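Local coordinates for protein P450 epoxidase (Sorangium cellulosum, PDB 1Q5D) that belongs to the cytochrome P450 family, and binds haem and the ligand EPB, at residues 179-184 with 196-201; 263-268 with 395-400; 131-136 with 151-156. One frame throughout, in Å; residues are numbered along the deposited sequence.

All three contacts are apolar, and none has a hydrogen bond across its segments. Interactions 1 and 2 are buried, whereas interaction 3 is partly so, with Leu133 and Gly152 partly exposed. Their surroundings differ more than their chemistry. Interaction 1 joins two helices beside EPB, and its first segment also gives the ligand a backbone acceptor; interaction 2 sets a helix against an antiparallel strand; interaction 3 sets Leu133 of helix 123-137 against the loop residues Gly152 and Ile153. Arg181 CZ packs 3.6 Å from His400 CD2, linking 1 with 2. Ile263 CD1 lies 4.3 Å from Ile153 CG2, linking 2 with 3, whose centres are about 17 Å apart. Interactions 1 and 3 do not touch.

Interaction 1: 179-184 with 196-201; sequences TARALG and KTLVAS. With EPB (7,11-dihydroxy-8,8,10,12,16-pentamethyl-3-[1-methyl-2-(2-methyl-thiazol-4-yl)vinyl]-4,17-dioxabicyclo[14.1.0]heptadecane-5,9-dione), chain C.
This is a buried helix-to-helix contact in the cytochrome P450 fold, made where helix 169-182 meets helix 195-218. By their order in the chain these are the F and G helices of the family, which lie over the ligand pocket. The evidence for packing is a single side chain, Leu198, whose two methyls divide the opposing helix between them. CD1 of Leu198 rests 4.0 Å from Ala182 CA, while its CD2 meets Arg181 CB, also at 4.0 Å. A first torsion of -77° places Leu198 CG opposite its own carbonyl carbon and directs this fork at the other helix. The small methyl of Ala182 lets the two backbones come close, with Ala182 CA and Leu198 CA 6.3 Å apart.

Arg181 offers the aliphatic part of its chain, CB and CD, to Leu198 CD2. Its extended chain runs at about a right angle to Leu198, and the charged end leads away to Asp192, where NE forms a salt bridge; a longer, weaker ion pair reaches Glu193.

Segment 179-184 also lines the EPB pocket. Leu183 CD1 comes 3.6 Å from EPB N26, and Ala180 CB stands 3.3 Å from EPB O16. Leu183 O is hydrogen-bonded to the hydroxyl of Tyr80. Gly184 N bonds to Arg181 O, three residues back, at 2.9 Å. The carbonyl of Ala180 accepts from the ligand, which thus uses a backbone carbonyl of this segment. EPB O14 donates to Ala180 O over 2.6 Å, with an angle of about 127° at the carbonyl oxygen between Ala180 C and EPB O14.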
loop_
_atom_site.group_PDB
_atom_site.type_symbol
_atom_site.label_atom_id
_atom_site.label_comp_id
_atom_site.label_asym_id
_atom_site.label_seq_id
_atom_site.Cartn_x
_atom_site.Cartn_y
_atom_site.Cartn_z
ATOM N N THR A 179 -10.802 -6.212 -2.958
ATOM C CA THR A 179 -10.027 -7.295 -2.376
ATOM C C THR A 179 -9.281 -6.835 -1.129
ATOM O O THR A 179 -9.273 -7.527 -0.116
ATOM C CB THR A 179 -9.032 -7.835 -3.402
ATOM O OG1 THR A 179 -9.743 -8.581 -4.404
ATOM C CG2 THR A 179 -8.119 -8.852 -2.763
ATOM N N ALA A 180 -8.645 -5.673 -1.209
ATOM C CA ALA A 180 -7.880 -5.174 -0.066
ATOM C C ALA A 180 -8.765 -4.998 1.183
ATOM O O ALA A 180 -8.359 -5.382 2.302
ATOM C CB ALA A 180 -7.147 -3.891 -0.428
ATOM N N ARG A 181 -9.969 -4.455 0.990
ATOM C CA ARG A 181 -10.964 -4.330 2.070
ATOM C C ARG A 181 -11.498 -5.682 2.532
ATOM O O ARG A 181 -11.650 -5.921 3.738
ATOM C CB ARG A 181 -12.162 -3.496 1.608
ATOM C CG ARG A 181 -11.930 -1.999 1.534
ATOM C CD ARG A 181 -13.127 -1.248 0.962
ATOM N NE ARG A 181 -13.179 0.147 1.375
ATOM C CZ ARG A 181 -12.967 1.164 0.553
ATOM N NH1 ARG A 181 -12.668 0.940 -0.726
ATOM N NH2 ARG A 181 -13.031 2.404 1.008
ATOM N N ALA A 182 -11.817 -6.553 1.575
ATOM C CA ALA A 182 -12.410 -7.847 1.896
ATOM C C ALA A 182 -11.457 -8.698 2.723
ATOM O O ALA A 182 -11.882 -9.471 3.587
ATOM C CB ALA A 182 -12.813 -8.597 0.621
ATOM N N LEU A 183 -10.164 -8.579 2.436
ATOM C CA LEU A 183 -9.164 -9.327 3.188
ATOM C C LEU A 183 -9.148 -8.905 4.657
ATOM O O LEU A 183 -8.576 -9.594 5.507
ATOM C CB LEU A 183 -7.769 -9.141 2.566
ATOM C CG LEU A 183 -7.516 -9.968 1.301
ATOM C CD1 LEU A 183 -6.139 -9.619 0.695
ATOM C CD2 LEU A 183 -7.660 -11.474 1.518
ATOM N N GLY A 184 -9.768 -7.775 4.958
ATOM C CA GLY A 184 -9.841 -7.317 6.337
ATOM C C GLY A 184 -11.028 -7.848 7.132
ATOM O O GLY A 184 -11.067 -7.680 8.358
ATOM N N LYS A 196 -21.828 -7.780 0.210
ATOM C CA LYS A 196 -22.266 -8.223 -1.117
ATOM C C LYS A 196 -21.522 -7.496 -2.237
ATOM O O LYS A 196 -21.131 -8.103 -3.228
ATOM C CB LYS A 196 -23.778 -8.018 -1.299
ATOM C CG LYS A 196 -24.660 -8.915 -0.408
ATOM C CD LYS A 196 -25.090 -10.204 -1.097
ATOM C CE LYS A 196 -25.789 -11.135 -0.117
ATOM N NZ LYS A 196 -27.242 -11.306 -0.435
ATOM N N THR A 197 -21.349 -6.194 -2.074
ATOM C CA THR A 197 -20.679 -5.385 -3.082
ATOM C C THR A 197 -19.214 -5.810 -3.189
ATOM O O THR A 197 -18.693 -5.991 -4.286
ATOM C CB THR A 197 -20.774 -3.898 -2.708
ATOM O OG1 THR A 197 -22.151 -3.543 -2.532
ATOM C CG2 THR A 197 -20.336 -3.030 -3.875
ATOM N N LEU A 198 -18.572 -5.965 -2.035
ATOM C CA LEU A 198 -17.190 -6.417 -1.951
ATOM C C LEU A 198 -17.019 -7.751 -2.655
ATOM O O LEU A 198 -16.109 -7.927 -3.466
ATOM C CB LEU A 198 -16.767 -6.582 -0.482
ATOM C CG LEU A 198 -16.428 -5.339 0.343
ATOM C CD1 LEU A 198 -15.832 -5.800 1.670
ATOM C CD2 LEU A 198 -15.466 -4.440 -0.404
ATOM N N VAL A 199 -17.898 -8.701 -2.331
ATOM C CA VAL A 199 -17.797 -10.040 -2.887
ATOM C C VAL A 199 -18.055 -10.047 -4.404
ATOM O O VAL A 199 -17.419 -10.804 -5.147
ATOM C CB VAL A 199 -18.730 -11.031 -2.138
ATOM C CG1 VAL A 199 -18.832 -12.364 -2.875
ATOM C CG2 VAL A 199 -18.234 -11.243 -0.717
ATOM N N ALA A 200 -18.964 -9.187 -4.864
ATOM C CA ALA A 200 -19.236 -9.097 -6.293
ATOM C C ALA A 200 -17.978 -8.655 -7.047
ATOM O O ALA A 200 -17.568 -9.301 -8.004
ATOM C CB ALA A 200 -20.378 -8.125 -6.564
ATOM N N SER A 201 -17.386 -7.543 -6.616
ATOM C CA SER A 201 -16.150 -7.023 -7.215
ATOM C C SER A 201 -15.014 -8.041 -7.179
ATOM O O SER A 201 -14.253 -8.165 -8.143
ATOM C CB SER A 201 -15.711 -5.745 -6.504
ATOM O OG SER A 201 -16.713 -4.755 -6.576
HETATM O O16 EPB C . -4.463 -3.041 1.338
HETATM C C51 EPB C . -0.417 -1.178 3.172
HETATM O O41 EPB C . 0.695 -2.543 1.144
HETATM C C5 EPB C . 0.044 -2.356 2.394
HETATM C C4 EPB C . -0.628 -3.093 1.114
HETATM C C16 EPB C . -4.140 -3.826 2.150
HETATM O O1 EPB C . -3.118 -4.755 2.026
HETATM C C2 EPB C . -2.281 -4.909 0.736
HETATM C C3 EPB C . -0.789 -4.519 1.079
HETATM C C20 EPB C . -2.460 -6.449 0.416
HETATM C C21 EPB C . -3.869 -6.754 -0.067
HETATM C C22 EPB C . -1.455 -7.362 0.548
HETATM C C23 EPB C . -1.403 -8.812 0.353
HETATM N N26 EPB C . -2.518 -9.571 0.665
HETATM C C25 EPB C . -2.290 -10.891 0.448
HETATM C C27 EPB C . -3.378 -11.860 0.702
HETATM C C24 EPB C . -0.347 -9.537 -0.052
HETATM S S1 EPB C . -0.738 -11.203 -0.090
HETATM C C15 EPB C . -4.876 -3.895 3.513
HETATM C C14 EPB C . -5.218 -5.361 4.039
HETATM O O14 EPB C . -5.901 -5.948 2.944
HETATM C C13 EPB C . -5.990 -5.459 5.469
HETATM C C29 EPB C . -7.390 -4.764 5.321
HETATM C C30 EPB C . -6.297 -6.919 5.794
HETATM C C12 EPB C . -5.176 -4.694 6.657
HETATM O O12 EPB C . -5.699 -3.719 7.284
HETATM C C11 EPB C . -3.714 -5.059 7.132
HETATM C C28 EPB C . -3.819 -5.161 8.673
HETATM C C10 EPB C . -2.759 -4.226 6.330
HETATM O O10 EPB C . -2.814 -2.834 6.771
HETATM C C9 EPB C . -1.382 -4.818 6.553
HETATM C C91 EPB C . -1.348 -6.169 6.012
HETATM C C8 EPB C . -0.281 -4.183 5.777
HETATM C C7 EPB C . -0.711 -3.064 4.743
HETATM C C6 EPB C . -0.068 -3.694 3.395
#

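Interaction 2: 263-268 with 395-400; sequences IAFAVL and PVFGYH
Leu268 and Phe265, one turn apart on helix 257-272, project as two bumps against Pro395 and Phe397, in the segment holding strand 396-397, which pairs antiparallel with strand 406-412. In the P450 fold this helix is the second half of the family's long central helix, so the contact fastens a small beta element to the helical core.

The Leu268 bump is a single methyl. With CG anti to the backbone N (chi1 175°), the leucine extends toward the strand, and CD2 enters the shallow hollow between the proline ring and the phenylalanine. It lies 3.9 Å from Pro395 CG and, less closely, 4.4 Å from Phe397 CZ. The leucine and proline side chains cross at about a right angle, and their meeting rests on that one close pair, Leu268 CD2 with Pro395 CG.

Phe265 meets the Phe397 ring at another of its atoms, CE1. Its CA–CB bond does not aim at the strand, but the ring carries its end nearer. The two ring planes stand nearly perpendicular, about 88° apart, and Phe265 CZ comes in at the edge of the Phe397 ring, close to its plane. Ile406 of the partner strand touches both aromatic side chains, while Val294 of helix 287-297 also packs on Phe265. Farther along, Arg302 holds the carbonyls of Gly398 and His400 by hydrogen bonds. The aromatic contact itself narrows to two ring carbons, Phe265 CZ and Phe397 CE1, 4.1 Å apart.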
loop_
_atom_site.group_PDB
_atom_site.type_symbol
_atom_site.label_atom_id
_atom_site.label_comp_id
_atom_site.label_asym_id
_atom_site.label_seq_id
_atom_site.Cartn_x
_atom_site.Cartn_y
_atom_site.Cartn_z
ATOM N N ILE A 263 0.419 9.254 -4.075
ATOM C CA ILE A 263 0.308 10.370 -4.988
ATOM C C ILE A 263 -0.491 11.498 -4.345
ATOM O O ILE A 263 -0.071 12.659 -4.368
ATOM C CB ILE A 263 -0.343 9.915 -6.327
ATOM C CG1 ILE A 263 0.584 8.934 -7.059
ATOM C CG2 ILE A 263 -0.644 11.124 -7.202
ATOM C CD1 ILE A 263 -0.048 8.200 -8.226
ATOM N N ALA A 264 -1.646 11.171 -3.773
ATOM C CA ALA A 264 -2.480 12.199 -3.150
ATOM C C ALA A 264 -1.796 12.851 -1.951
ATOM O O ALA A 264 -1.788 14.084 -1.820
ATOM C CB ALA A 264 -3.855 11.625 -2.754
ATOM N N PHE A 265 -1.219 12.028 -1.079
ATOM C CA PHE A 265 -0.536 12.540 0.103
ATOM C C PHE A 265 0.687 13.392 -0.326
ATOM O O PHE A 265 1.030 14.381 0.319
ATOM C CB PHE A 265 -0.054 11.385 0.978
ATOM C CG PHE A 265 -1.052 10.917 2.026
ATOM C CD1 PHE A 265 -2.329 10.503 1.675
ATOM C CD2 PHE A 265 -0.687 10.859 3.351
ATOM C CE1 PHE A 265 -3.234 10.048 2.656
ATOM C CE2 PHE A 265 -1.585 10.411 4.338
ATOM C CZ PHE A 265 -2.858 10.005 3.975
ATOM N N ALA A 266 1.342 13.002 -1.412
ATOM C CA ALA A 266 2.515 13.754 -1.877
ATOM C C ALA A 266 2.116 15.158 -2.301
ATOM O O ALA A 266 2.754 16.136 -1.890
ATOM C CB ALA A 266 3.242 13.010 -3.012
ATOM N N VAL A 267 1.060 15.259 -3.106
ATOM C CA VAL A 267 0.548 16.549 -3.555
ATOM C C VAL A 267 0.083 17.384 -2.368
ATOM O O VAL A 267 0.400 18.567 -2.277
ATOM C CB VAL A 267 -0.619 16.386 -4.572
ATOM C CG1 VAL A 267 -1.360 17.708 -4.758
ATOM C CG2 VAL A 267 -0.103 15.850 -5.936
ATOM N N LEU A 268 -0.660 16.758 -1.453
ATOM C CA LEU A 268 -1.131 17.439 -0.247
ATOM C C LEU A 268 0.034 18.028 0.547
ATOM O O LEU A 268 0.009 19.202 0.941
ATOM C CB LEU A 268 -1.929 16.474 0.642
ATOM C CG LEU A 268 -2.369 17.045 1.993
ATOM C CD1 LEU A 268 -3.024 18.425 1.815
ATOM C CD2 LEU A 268 -3.331 16.089 2.697
ATOM N N PRO A 395 -8.917 18.683 2.530
ATOM C CA PRO A 395 -9.185 17.351 1.985
ATOM C C PRO A 395 -10.166 16.590 2.867
ATOM O O PRO A 395 -10.202 16.784 4.078
ATOM C CB PRO A 395 -7.813 16.666 2.014
ATOM C CG PRO A 395 -6.990 17.471 2.966
ATOM C CD PRO A 395 -7.494 18.882 2.859
ATOM N N VAL A 396 -10.963 15.734 2.252
ATOM C CA VAL A 396 -11.888 14.885 3.002
ATOM C C VAL A 396 -11.297 13.476 3.186
ATOM O O VAL A 396 -10.812 12.867 2.224
ATOM C CB VAL A 396 -13.265 14.825 2.282
ATOM C CG1 VAL A 396 -14.226 13.839 2.968
ATOM C CG2 VAL A 396 -13.875 16.238 2.190
ATOM N N PHE A 397 -11.336 12.970 4.420
ATOM C CA PHE A 397 -10.802 11.646 4.741
ATOM C C PHE A 397 -11.954 10.680 5.039
ATOM O O PHE A 397 -13.049 11.122 5.418
ATOM C CB PHE A 397 -9.842 11.730 5.935
ATOM C CG PHE A 397 -8.503 12.364 5.602
ATOM C CD1 PHE A 397 -7.425 11.580 5.225
ATOM C CD2 PHE A 397 -8.336 13.734 5.655
ATOM C CE1 PHE A 397 -6.196 12.158 4.897
ATOM C CE2 PHE A 397 -7.112 14.320 5.336
ATOM C CZ PHE A 397 -6.044 13.532 4.961
ATOM N N GLY A 398 -11.711 9.377 4.887
ATOM C CA GLY A 398 -12.732 8.375 5.167
ATOM C C GLY A 398 -12.364 7.428 6.289
ATOM O O GLY A 398 -11.573 7.785 7.170
ATOM N N TYR A 399 -12.909 6.215 6.243
ATOM C CA TYR A 399 -12.742 5.223 7.308
ATOM C C TYR A 399 -12.311 3.850 6.774
ATOM O O TYR A 399 -12.739 2.810 7.291
ATOM C CB TYR A 399 -14.056 5.056 8.091
ATOM C CG TYR A 399 -14.534 6.310 8.771
ATOM C CD1 TYR A 399 -15.578 7.067 8.236
ATOM C CD2 TYR A 399 -13.951 6.742 9.944
ATOM C CE1 TYR A 399 -16.010 8.224 8.859
ATOM C CE2 TYR A 399 -14.376 7.897 10.571
ATOM C CZ TYR A 399 -15.405 8.622 10.036
ATOM O OH TYR A 399 -15.809 9.764 10.682
ATOM N N HIS A 400 -11.502 3.835 5.724
ATOM C CA HIS A 400 -10.910 2.590 5.224
ATOM C C HIS A 400 -10.185 1.871 6.371
ATOM O O HIS A 400 -9.466 2.505 7.146
ATOM C CB HIS A 400 -9.929 2.907 4.077
ATOM C CG HIS A 400 -9.453 1.703 3.331
ATOM N ND1 HIS A 400 -8.658 0.740 3.909
ATOM C CD2 HIS A 400 -9.654 1.307 2.050
ATOM C CE1 HIS A 400 -8.387 -0.198 3.020
ATOM N NE2 HIS A 400 -8.987 0.117 1.887
#

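Interaction 3: 131-136 with 151-156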
loop_
_atom_site.group_PDB
_atom_site.type_symbol
_atom_site.label_atom_id
_atom_site.label_comp_id
_atom_site.label_asym_id
_atom_site.label_seq_id
_atom_site.Cartn_x
_atom_site.Cartn_y
_atom_site.Cartn_z
ATOM N N ASP A 131 -0.587 12.351 -18.684
ATOM C CA ASP A 131 -0.856 13.407 -19.650
ATOM C C ASP A 131 -2.334 13.481 -19.977
ATOM O O ASP A 131 -2.918 14.562 -19.980
ATOM C CB ASP A 131 -0.093 13.153 -20.952
ATOM C CG ASP A 131 1.400 13.313 -20.793
ATOM O OD1 ASP A 131 1.833 14.051 -19.889
ATOM O OD2 ASP A 131 2.221 12.733 -21.530
ATOM N N GLN A 132 -2.928 12.329 -20.274
ATOM C CA GLN A 132 -4.323 12.286 -20.695
ATOM C C GLN A 132 -5.302 12.652 -19.573
ATOM O O GLN A 132 -6.333 13.277 -19.827
ATOM C CB GLN A 132 -4.677 10.953 -21.375
ATOM C CG GLN A 132 -4.825 9.762 -20.440
ATOM C CD GLN A 132 -5.195 8.472 -21.166
ATOM O OE1 GLN A 132 -5.018 7.374 -20.626
ATOM N NE2 GLN A 132 -5.710 8.600 -22.387
ATOM N N LEU A 133 -4.954 12.311 -18.336
ATOM C CA LEU A 133 -5.782 12.703 -17.195
ATOM C C LEU A 133 -5.795 14.222 -17.029
ATOM O O LEU A 133 -6.849 14.825 -16.813
ATOM C CB LEU A 133 -5.322 12.004 -15.908
ATOM C CG LEU A 133 -5.584 10.502 -15.848
ATOM C CD1 LEU A 133 -4.782 9.856 -14.709
ATOM C CD2 LEU A 133 -7.096 10.184 -15.721
ATOM N N LEU A 134 -4.627 14.842 -17.172
ATOM C CA LEU A 134 -4.511 16.290 -17.026
ATOM C C LEU A 134 -5.176 17.050 -18.180
ATOM O O LEU A 134 -5.804 18.086 -17.967
ATOM C CB LEU A 134 -3.041 16.710 -16.852
ATOM C CG LEU A 134 -2.434 16.471 -15.457
ATOM C CD1 LEU A 134 -0.948 16.750 -15.433
ATOM C CD2 LEU A 134 -3.141 17.319 -14.402
ATOM N N ASP A 135 -5.055 16.524 -19.394
ATOM C CA ASP A 135 -5.722 17.115 -20.553
ATOM C C ASP A 135 -7.242 17.019 -20.446
ATOM O O ASP A 135 -7.957 17.965 -20.771
ATOM C CB ASP A 135 -5.258 16.429 -21.831
ATOM C CG ASP A 135 -3.851 16.825 -22.219
ATOM O OD1 ASP A 135 -3.285 16.180 -23.125
ATOM O OD2 ASP A 135 -3.230 17.769 -21.675
ATOM N N ALA A 136 -7.725 15.865 -19.991
ATOM C CA ALA A 136 -9.156 15.612 -19.852
ATOM C C ALA A 136 -9.882 16.543 -18.873
ATOM O O ALA A 136 -11.071 16.800 -19.038
ATOM C CB ALA A 136 -9.406 14.144 -19.470
ATOM N N GLU A 151 -6.507 8.489 -8.804
ATOM C CA GLU A 151 -7.317 7.279 -8.902
ATOM C C GLU A 151 -7.108 6.539 -10.222
ATOM O O GLU A 151 -7.244 5.318 -10.294
ATOM C CB GLU A 151 -8.784 7.674 -8.784
ATOM C CG GLU A 151 -9.755 6.549 -8.514
ATOM C CD GLU A 151 -11.134 7.103 -8.197
ATOM O OE1 GLU A 151 -11.325 7.575 -7.062
ATOM O OE2 GLU A 151 -12.001 7.099 -9.097
ATOM N N GLY A 152 -6.788 7.276 -11.280
ATOM C CA GLY A 152 -6.702 6.648 -12.586
ATOM C C GLY A 152 -5.302 6.240 -13.014
ATOM O O GLY A 152 -5.101 5.850 -14.171
ATOM N N ILE A 153 -4.331 6.322 -12.106
ATOM C CA ILE A 153 -2.943 6.023 -12.483
ATOM C C ILE A 153 -2.452 4.616 -12.129
ATOM O O ILE A 153 -1.974 3.882 -12.994
ATOM C CB ILE A 153 -1.976 7.118 -11.950
ATOM C CG1 ILE A 153 -2.312 8.464 -12.600
ATOM C CG2 ILE A 153 -0.520 6.733 -12.231
ATOM C CD1 ILE A 153 -1.594 9.640 -11.985
ATOM N N PRO A 154 -2.528 4.232 -10.859
ATOM C CA PRO A 154 -1.968 2.944 -10.429
ATOM C C PRO A 154 -2.438 1.685 -11.150
ATOM O O PRO A 154 -1.618 0.785 -11.318
ATOM C CB PRO A 154 -2.332 2.879 -8.950
ATOM C CG PRO A 154 -2.394 4.328 -8.557
ATOM C CD PRO A 154 -3.069 4.998 -9.720
ATOM N N MET A 155 -3.704 1.576 -11.552
ATOM C CA MET A 155 -4.073 0.330 -12.229
ATOM C C MET A 155 -3.535 0.332 -13.643
ATOM O O MET A 155 -3.155 -0.711 -14.183
ATOM C CB MET A 155 -5.585 0.081 -12.241
ATOM C CG MET A 155 -5.957 -1.331 -12.689
ATOM S SD MET A 155 -5.346 -2.629 -11.594
ATOM C CE MET A 155 -4.735 -3.842 -12.715
ATOM N N ARG A 156 -3.501 1.505 -14.257
ATOM C CA ARG A 156 -2.926 1.567 -15.606
ATOM C C ARG A 156 -1.499 1.028 -15.555
ATOM O O ARG A 156 -1.098 0.228 -16.404
ATOM C CB ARG A 156 -2.968 2.986 -16.180
ATOM C CG ARG A 156 -2.257 3.121 -17.549
ATOM C CD ARG A 156 -3.157 2.863 -18.780
ATOM N NE ARG A 156 -3.815 1.552 -18.770
ATOM C CZ ARG A 156 -3.347 0.467 -19.377
ATOM N NH1 ARG A 156 -2.206 0.516 -20.061
ATOM N NH2 ARG A 156 -4.024 -0.678 -19.310
#
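The flat group in this contact is the peptide unit joining Gly152 to Ile153, and in the cytochrome P450 fold it meets helix 123-137 through Leu133, whose CD1 sits over one of its faces. The methyl is 4.0 Å from Gly152 C and nearly straight above it, about 9° from the plane's normal; Gly152 O is almost as near. Ile153 CG1 rises on that same face, beside the methyl. Gly152 brings no side chain to this meeting, leaving its backbone open to the leucine.

The elements joined are helix 123-137, by order the D helix, and the break between helices 146-150 and 154-161, which together probably make up the E helix; D and E are two members of the family's four-helix core. Leu133, its CG set beside the backbone N (chi1 -70°), points at Gly152 and Ile153. Ile153 starts out in another direction, but its CG1 branch swings nearer.

Neighbours place the pair within the bundle. Ile153 also packs on Glu374 and Ala378 of helix 368-385, and Tyr149 touches Leu133. Farther along the second segment, Arg156 forms salt bridges to Asp169 and Glu125. Between the two side chains the closest approach is tight for carbons, Leu133 CD1 to Ile153 CG1 at 3.5 Å.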